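Local coordinates for bifunctional endomannanase/endoglucanase (Caldanaerobius polysaccharolyticus, PDB 3W0K), which probably cleaves internal beta-1,4 linkages in mannans and cellulose-like glucans, as a glycoside hydrolase of family 5 built on a beta/alpha barrel, at residues N233-T236 against L237-Y240; E239-K242 against P243-D246. All coordinates share one frame; numbering follows the deposited sequence.

Contact 1: residues N233-T236 against L237-Y240; sequences NKDT and LREY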
# COMPACT_ATOMS: atom_id res chain seq x y z
N ASN A 233 -16.48 -12.54 -9.85
CA ASN A 233 -16.38 -13.76 -9.06
C ASN A 233 -14.91 -14.16 -9.03
O ASN A 233 -14.06 -13.40 -9.50
CB ASN A 233 -17.25 -14.89 -9.65
CG ASN A 233 -17.03 -15.09 -11.14
OD1 ASN A 233 -15.90 -15.13 -11.62
ND2 ASN A 233 -18.12 -15.23 -11.88
N LYS A 234 -14.60 -15.33 -8.49
CA LYS A 234 -13.20 -15.76 -8.41
C LYS A 234 -12.52 -15.85 -9.77
O LYS A 234 -11.35 -15.51 -9.91
CB LYS A 234 -13.08 -17.08 -7.65
CG LYS A 234 -11.65 -17.40 -7.22
CD LYS A 234 -11.60 -18.64 -6.34
CE LYS A 234 -10.17 -18.95 -5.93
NZ LYS A 234 -10.11 -20.14 -5.03
N ASP A 235 -13.26 -16.29 -10.79
CA ASP A 235 -12.72 -16.40 -12.14
C ASP A 235 -12.36 -15.02 -12.68
O ASP A 235 -11.35 -14.86 -13.38
CB ASP A 235 -13.71 -17.08 -13.09
CG ASP A 235 -13.77 -18.59 -12.89
OD1 ASP A 235 -12.84 -19.17 -12.30
OD2 ASP A 235 -14.76 -19.21 -13.35
N THR A 236 -13.19 -14.03 -12.37
CA THR A 236 -12.96 -12.66 -12.81
C THR A 236 -11.72 -12.10 -12.12
O THR A 236 -10.95 -11.35 -12.72
CB THR A 236 -14.17 -11.75 -12.49
OG1 THR A 236 -15.37 -12.39 -12.94
CG2 THR A 236 -14.03 -10.42 -13.21
N LEU A 237 -11.53 -12.48 -10.85
CA LEU A 237 -10.36 -12.04 -10.11
C LEU A 237 -9.09 -12.63 -10.72
O LEU A 237 -8.05 -11.98 -10.76
CB LEU A 237 -10.47 -12.42 -8.63
CG LEU A 237 -11.41 -11.55 -7.80
CD1 LEU A 237 -11.72 -12.22 -6.47
CD2 LEU A 237 -10.78 -10.18 -7.58
N ARG A 238 -9.19 -13.86 -11.22
CA ARG A 238 -8.05 -14.50 -11.86
C ARG A 238 -7.69 -13.74 -13.14
O ARG A 238 -6.52 -13.55 -13.45
CB ARG A 238 -8.36 -15.97 -12.20
CG ARG A 238 -8.48 -16.88 -11.00
CD ARG A 238 -8.73 -18.32 -11.43
NE ARG A 238 -8.84 -19.23 -10.30
CZ ARG A 238 -7.82 -19.79 -9.66
NH1 ARG A 238 -6.57 -19.53 -10.04
NH2 ARG A 238 -8.04 -20.62 -8.65
N GLU A 239 -8.72 -13.31 -13.88
CA GLU A 239 -8.51 -12.55 -15.10
C GLU A 239 -7.82 -11.23 -14.76
O GLU A 239 -6.88 -10.81 -15.43
CB GLU A 239 -9.84 -12.26 -15.80
CG GLU A 239 -10.51 -13.48 -16.41
CD GLU A 239 -11.80 -13.14 -17.13
OE1 GLU A 239 -11.82 -12.15 -17.89
OE2 GLU A 239 -12.81 -13.87 -16.93
N TYR A 240 -8.29 -10.61 -13.68
CA TYR A 240 -7.75 -9.34 -13.20
C TYR A 240 -6.28 -9.47 -12.80
O TYR A 240 -5.48 -8.56 -13.04
CB TYR A 240 -8.59 -8.84 -12.02
CG TYR A 240 -7.98 -7.70 -11.24
CD1 TYR A 240 -7.90 -6.42 -11.79
CD2 TYR A 240 -7.46 -7.90 -9.96
CE1 TYR A 240 -7.33 -5.37 -11.07
CE2 TYR A 240 -6.89 -6.86 -9.25
CZ TYR A 240 -6.82 -5.60 -9.80
OH TYR A 240 -6.25 -4.59 -9.08
O HOH W 1 -11.64 -19.48 -9.85
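A single water bridges D235 and R238, one turn apart: it donates to D235 OD1 at 2.7 Å and accepts from R238 NE at 2.8 Å, lying in the guanidinium plane at its edge. It spans a gap that the charges do not close directly, since D235 OD1 stays 4.5 Å from R238 NE. R238 runs extended from CG to NE, and its CG lies 3.4 Å from K234 O. K234, stretched out with CG anti to its backbone N (chi1 -165°), crosses it at an angle and brings CE to 3.8 Å from R238 NH2. The two cations have separate partners on helix 267-284, K234 NZ at S279 and R238 NH2 in a salt bridge with E283. A leucine in place of R238 would probably leave E283 without its charged mate and cost the water the N-H it accepts from. L237, on the buried side, packs on L280 and W232. Backbone bonds tie each residue of 237-240 to the one four places earlier, ending with Y240 N to T236 O at 2.9 Å. Ahead of them, T236 N donates to N233 OD1 at 3.0 Å, while N233 N returns a weak bond to T236 OG1, which also bonds V231 O. This reciprocal pair is a capping box, opening helix 234-249 just after strand 230-232.

Contact 2: residues E239-K242 against P243-D246; sequences EYYK and PWRD
The backbones of 239-242 and P243-D246 continue as one proline-kinked helix, 234-249, which leads into strand 254-259 of the (beta/alpha)8 (TIM) barrel. P243 has no N-H to give, and its CD sits 3.6 Å from E239 O, where a helical donor would otherwise lie. One residue on, W244 N makes a weak bond to Y241 O at a bent 122°, in place of the regular bond to Y240 O. Regular bonding resumes with R245 N to Y241 O at 2.9 Å, so Y241 O takes two backbone donors, one of them weakly. The ring of P243 is pressed close to the preceding residue, with CD only 3.4 Å from K242 CB.

On the side turned to the protein, Y240 sets CD2 over one face of the Y241 ring, 3.6 Å above its centre. W244 adds CD1 at the edge of that same ring, 4.5 Å from Y241 CD1, and W286 meets Y241 edge to face. The polar ends bond the surrounding chain: Y241 OH reaches R196 O and Y281 OH, while Y240 OH and W244 NE1 both bond N180. R245, folded at chi2 and chi3, gives NH1 to Q248 OE1 further along the helix.

On the exposed side, K242 and D246, one turn apart, form a salt bridge. The lysine leaves the backbone with CG anti to N, then bends at its last torsion (chi4 -57°), which turns NZ to the syn lone pair of D246 OD2 at 3.1 Å.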
# COMPACT_ATOMS: atom_id res chain seq x y z
N GLU A 239 -8.72 -13.31 -13.88
CA GLU A 239 -8.51 -12.55 -15.10
C GLU A 239 -7.82 -11.23 -14.76
O GLU A 239 -6.88 -10.81 -15.43
CB GLU A 239 -9.84 -12.26 -15.80
CG GLU A 239 -10.51 -13.48 -16.41
CD GLU A 239 -11.80 -13.14 -17.13
OE1 GLU A 239 -11.82 -12.15 -17.89
OE2 GLU A 239 -12.81 -13.87 -16.93
N TYR A 240 -8.29 -10.61 -13.68
CA TYR A 240 -7.75 -9.34 -13.20
C TYR A 240 -6.28 -9.47 -12.80
O TYR A 240 -5.48 -8.56 -13.04
CB TYR A 240 -8.59 -8.84 -12.02
CG TYR A 240 -7.98 -7.70 -11.24
CD1 TYR A 240 -7.90 -6.42 -11.79
CD2 TYR A 240 -7.46 -7.90 -9.96
CE1 TYR A 240 -7.33 -5.37 -11.07
CE2 TYR A 240 -6.89 -6.86 -9.25
CZ TYR A 240 -6.82 -5.60 -9.80
OH TYR A 240 -6.25 -4.59 -9.08
N TYR A 241 -5.92 -10.60 -12.19
CA TYR A 241 -4.55 -10.83 -11.76
C TYR A 241 -3.64 -11.49 -12.78
O TYR A 241 -2.43 -11.56 -12.57
CB TYR A 241 -4.54 -11.63 -10.45
CG TYR A 241 -4.94 -10.82 -9.23
CD1 TYR A 241 -4.28 -9.64 -8.91
CD2 TYR A 241 -5.99 -11.24 -8.41
CE1 TYR A 241 -4.64 -8.90 -7.79
CE2 TYR A 241 -6.36 -10.50 -7.29
CZ TYR A 241 -5.69 -9.33 -6.99
OH TYR A 241 -6.08 -8.58 -5.91
N LYS A 242 -4.21 -11.93 -13.91
CA LYS A 242 -3.41 -12.60 -14.94
C LYS A 242 -2.15 -11.85 -15.37
O LYS A 242 -1.08 -12.45 -15.45
CB LYS A 242 -4.27 -12.98 -16.15
CG LYS A 242 -3.53 -13.85 -17.16
CD LYS A 242 -4.41 -14.26 -18.32
CE LYS A 242 -3.69 -15.24 -19.24
NZ LYS A 242 -2.41 -14.70 -19.77
N PRO A 243 -2.26 -10.54 -15.67
CA PRO A 243 -1.06 -9.79 -16.08
C PRO A 243 0.02 -9.79 -15.00
O PRO A 243 1.22 -9.76 -15.30
CB PRO A 243 -1.61 -8.39 -16.33
CG PRO A 243 -3.02 -8.65 -16.77
CD PRO A 243 -3.46 -9.69 -15.78
N TRP A 244 -0.41 -9.83 -13.74
CA TRP A 244 0.51 -9.86 -12.61
C TRP A 244 1.14 -11.24 -12.48
O TRP A 244 2.32 -11.37 -12.17
CB TRP A 244 -0.21 -9.45 -11.33
CG TRP A 244 -0.62 -8.01 -11.32
CD1 TRP A 244 -1.75 -7.48 -11.87
CD2 TRP A 244 0.11 -6.92 -10.76
NE1 TRP A 244 -1.77 -6.11 -11.68
CE2 TRP A 244 -0.64 -5.74 -11.01
CE3 TRP A 244 1.33 -6.81 -10.08
CZ2 TRP A 244 -0.21 -4.48 -10.58
CZ3 TRP A 244 1.76 -5.56 -9.66
CH2 TRP A 244 0.99 -4.41 -9.92
N ARG A 245 0.34 -12.28 -12.74
CA ARG A 245 0.82 -13.65 -12.68
C ARG A 245 1.80 -13.94 -13.81
O ARG A 245 2.78 -14.68 -13.62
CB ARG A 245 -0.35 -14.63 -12.74
CG ARG A 245 -1.06 -14.80 -11.41
CD ARG A 245 -0.21 -15.60 -10.44
NE ARG A 245 -0.31 -17.04 -10.68
CZ ARG A 245 0.40 -17.97 -10.04
NH1 ARG A 245 1.30 -17.62 -9.12
NH2 ARG A 245 0.19 -19.25 -10.29
N ASP A 246 1.55 -13.36 -14.98
CA ASP A 246 2.42 -13.54 -16.14
C ASP A 246 3.81 -12.99 -15.83
O ASP A 246 4.81 -13.54 -16.27
CB ASP A 246 1.84 -12.85 -17.38
CG ASP A 246 0.60 -13.54 -17.92
OD1 ASP A 246 0.35 -14.72 -17.57
OD2 ASP A 246 -0.13 -12.91 -18.72

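In the fold
Contacts 1 and 2 are successive pieces of helix 234-249, sharing E239 and Y240, with centres about 9 Å apart. Each is partly buried, with one side of the helix facing the protein and the other outward. Contact 1 is the helix start: a capping box takes up an otherwise spare N-H of its first turn, and its long cations reach helix 267-284. Contact 2 is the interrupted middle, where a proline removes a backbone donor and three aromatic residues carry the inner side toward N180, R196 and W286. Opposite charges also differ: a water separates D235 from R238 in contact 1, whereas K242 and D246 meet directly in contact 2.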